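PDB 3L84: transketolase from Campylobacter jejuni, which belongs to the thiamine diphosphate-binding transketolase family, its two-chain assembly built from subunits with three alpha/beta domains. Local coordinates for residues Pro409-Phe414 / Ile433-Ile438. Residues are numbered along the deposited sequence; the frame is centred on the assembly and turned at random.
Sequences PFSATF and IKHFFI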
loop_
_atom_site.group_PDB
_atom_site.type_symbol
_atom_site.label_atom_id
_atom_site.label_comp_id
_atom_site.label_asym_id
_atom_site.label_seq_id
_atom_site.Cartn_x
_atom_site.Cartn_y
_atom_site.Cartn_z
ATOM N N PRO A 409 -18.237 -1.410 -10.539
ATOM C CA PRO A 409 -16.870 -1.392 -11.048
ATOM C C PRO A 409 -16.026 -2.562 -10.578
ATOM O O PRO A 409 -16.228 -3.115 -9.491
ATOM C CB PRO A 409 -16.312 -0.109 -10.469
ATOM C CG PRO A 409 -16.948 -0.065 -9.113
ATOM C CD PRO A 409 -18.356 -0.578 -9.337
ATOM N N PHE A 410 -15.029 -2.901 -11.396
ATOM C CA PHE A 410 -13.977 -3.828 -10.974
ATOM C C PHE A 410 -12.605 -3.242 -11.204
ATOM O O PHE A 410 -12.356 -2.505 -12.146
ATOM C CB PHE A 410 -14.094 -5.236 -11.650
ATOM C CG PHE A 410 -13.782 -5.267 -13.124
ATOM C CD1 PHE A 410 -12.460 -5.392 -13.576
ATOM C CD2 PHE A 410 -14.790 -5.127 -14.051
ATOM C CE1 PHE A 410 -12.191 -5.413 -14.945
ATOM C CE2 PHE A 410 -14.517 -5.149 -15.414
ATOM C CZ PHE A 410 -13.216 -5.294 -15.846
ATOM N N SER A 411 -11.704 -3.548 -10.255
ATOM C CA SER A 411 -10.281 -3.174 -10.255
ATOM C C SER A 411 -9.456 -4.426 -10.374
ATOM O O SER A 411 -9.712 -5.378 -9.631
ATOM C CB SER A 411 -9.895 -2.495 -8.927
ATOM O OG SER A 411 -10.651 -1.305 -8.716
ATOM N N ALA A 412 -8.453 -4.461 -11.251
ATOM C CA ALA A 412 -7.657 -5.658 -11.482
ATOM C C ALA A 412 -6.180 -5.394 -11.425
ATOM O O ALA A 412 -5.684 -4.402 -11.971
ATOM C CB ALA A 412 -8.045 -6.324 -12.823
ATOM N N THR A 413 -5.457 -6.332 -10.820
ATOM C CA THR A 413 -3.999 -6.374 -10.862
ATOM C C THR A 413 -3.539 -7.766 -10.434
ATOM O O THR A 413 -4.368 -8.660 -10.146
ATOM C CB THR A 413 -3.364 -5.254 -9.976
ATOM O OG1 THR A 413 -1.937 -5.268 -10.131
ATOM C CG2 THR A 413 -3.725 -5.388 -8.484
ATOM N N PHE A 414 -2.245 -7.985 -10.420
ATOM C CA PHE A 414 -1.727 -9.210 -9.824
ATOM C C PHE A 414 -1.969 -9.186 -8.332
ATOM O O PHE A 414 -1.893 -8.127 -7.662
ATOM C CB PHE A 414 -0.203 -9.310 -10.009
ATOM C CG PHE A 414 0.285 -9.533 -11.435
ATOM C CD1 PHE A 414 -0.450 -10.225 -12.368
ATOM C CD2 PHE A 414 1.551 -9.058 -11.817
ATOM C CE1 PHE A 414 0.032 -10.432 -13.659
ATOM C CE2 PHE A 414 2.018 -9.288 -13.112
ATOM C CZ PHE A 414 1.272 -9.980 -14.003
ATOM N N ILE A 433 -19.396 -1.024 0.055
ATOM C CA ILE A 433 -19.771 -0.785 -1.328
ATOM C C ILE A 433 -19.560 -1.978 -2.212
ATOM O O ILE A 433 -18.778 -2.903 -1.907
ATOM C CB ILE A 433 -19.046 0.413 -1.951
ATOM C CG1 ILE A 433 -17.538 0.327 -1.784
ATOM C CG2 ILE A 433 -19.554 1.721 -1.350
ATOM C CD1 ILE A 433 -16.691 1.181 -2.752
ATOM N N LYS A 434 -20.273 -2.008 -3.333
ATOM C CA LYS A 434 -20.177 -3.073 -4.317
ATOM C C LYS A 434 -19.100 -2.742 -5.342
ATOM O O LYS A 434 -19.325 -2.072 -6.342
ATOM C CB LYS A 434 -21.542 -3.370 -4.932
ATOM C CG LYS A 434 -22.588 -3.718 -3.945
ATOM C CD LYS A 434 -22.173 -4.737 -2.857
ATOM C CE LYS A 434 -21.757 -6.068 -3.406
ATOM N NZ LYS A 434 -22.951 -6.777 -4.096
ATOM N N HIS A 435 -17.889 -3.175 -5.031
ATOM C CA HIS A 435 -16.676 -2.923 -5.817
ATOM C C HIS A 435 -15.932 -4.249 -5.797
ATOM O O HIS A 435 -15.755 -4.865 -4.733
ATOM C CB HIS A 435 -15.859 -1.816 -5.137
ATOM C CG HIS A 435 -14.524 -1.495 -5.753
ATOM N ND1 HIS A 435 -13.740 -0.471 -5.259
ATOM C CD2 HIS A 435 -13.820 -2.034 -6.777
ATOM C CE1 HIS A 435 -12.604 -0.414 -5.946
ATOM N NE2 HIS A 435 -12.628 -1.361 -6.879
ATOM N N PHE A 436 -15.608 -4.762 -6.982
ATOM C CA PHE A 436 -15.028 -6.105 -7.114
ATOM C C PHE A 436 -13.554 -6.014 -7.451
ATOM O O PHE A 436 -13.148 -5.241 -8.309
ATOM C CB PHE A 436 -15.805 -6.874 -8.200
ATOM C CG PHE A 436 -17.294 -6.789 -8.009
ATOM C CD1 PHE A 436 -17.901 -7.447 -6.979
ATOM C CD2 PHE A 436 -18.065 -5.980 -8.802
ATOM C CE1 PHE A 436 -19.232 -7.325 -6.754
ATOM C CE2 PHE A 436 -19.435 -5.864 -8.572
ATOM C CZ PHE A 436 -20.000 -6.498 -7.537
ATOM N N PHE A 437 -12.749 -6.796 -6.763
ATOM C CA PHE A 437 -11.298 -6.784 -6.899
ATOM C C PHE A 437 -10.849 -8.074 -7.541
ATOM O O PHE A 437 -11.179 -9.159 -7.048
ATOM C CB PHE A 437 -10.625 -6.572 -5.511
ATOM C CG PHE A 437 -10.889 -5.206 -4.906
ATOM C CD1 PHE A 437 -9.942 -4.203 -5.024
ATOM C CD2 PHE A 437 -12.078 -4.923 -4.277
ATOM C CE1 PHE A 437 -10.201 -2.935 -4.498
ATOM C CE2 PHE A 437 -12.322 -3.655 -3.771
ATOM C CZ PHE A 437 -11.388 -2.694 -3.896
ATOM N N ILE A 438 -10.102 -7.969 -8.622
ATOM C CA ILE A 438 -9.724 -9.117 -9.456
ATOM C C ILE A 438 -8.216 -9.253 -9.300
ATOM O O ILE A 438 -7.465 -8.377 -9.742
ATOM C CB ILE A 438 -10.105 -8.887 -10.939
ATOM C CG1 ILE A 438 -11.564 -8.456 -11.147
ATOM C CG2 ILE A 438 -9.730 -10.098 -11.781
ATOM C CD1 ILE A 438 -12.562 -9.275 -10.513
#
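Ser411 and His435 meet side chain to side chain beside a parallel ladder that joins neighbouring central strands of a six-stranded sheet, the two strands of a beta-alpha-beta crossover, connected by helix 418-431, in the pyrimidine-binding domain. Four backbone bonds make the ladder: Phe436 N gives to Pro409 O, Ser411 N to Phe436 O, Ile438 N to Ser411 O (2.8 Å) and Thr413 N to Ile438 O. Proline suits the first position: it has no N-H to give, and the ladder uses its carbonyl as an acceptor.

On the face bearing Ser411 and Phe437, His435 NE2 donates to Ser411 OG over 2.7 Å, with the oxygen only 8° out of the imidazole plane. The ring reaches the serine because its CG stands anti to the backbone N (chi1 176°). Phe437 lays its ring rim over one imidazole face, CZ above the centre, a flat partner for a flat group.

The other face is apolar. Phe410 CD1 lies 4.0 Å from Ile438 CG1. Small Ala412 leaves room for a beta-branched neighbour, and its CB comes within 3.8 Å of Ile438 CB. Farther out, Trp483 meets the Phe436 ring. Behind the polar pair, helix 391-404 fixes both groups, satisfying these buried atoms: Asn398 OD1 bonds Ser411 OG, and Asn399 OD1 bonds His435 ND1.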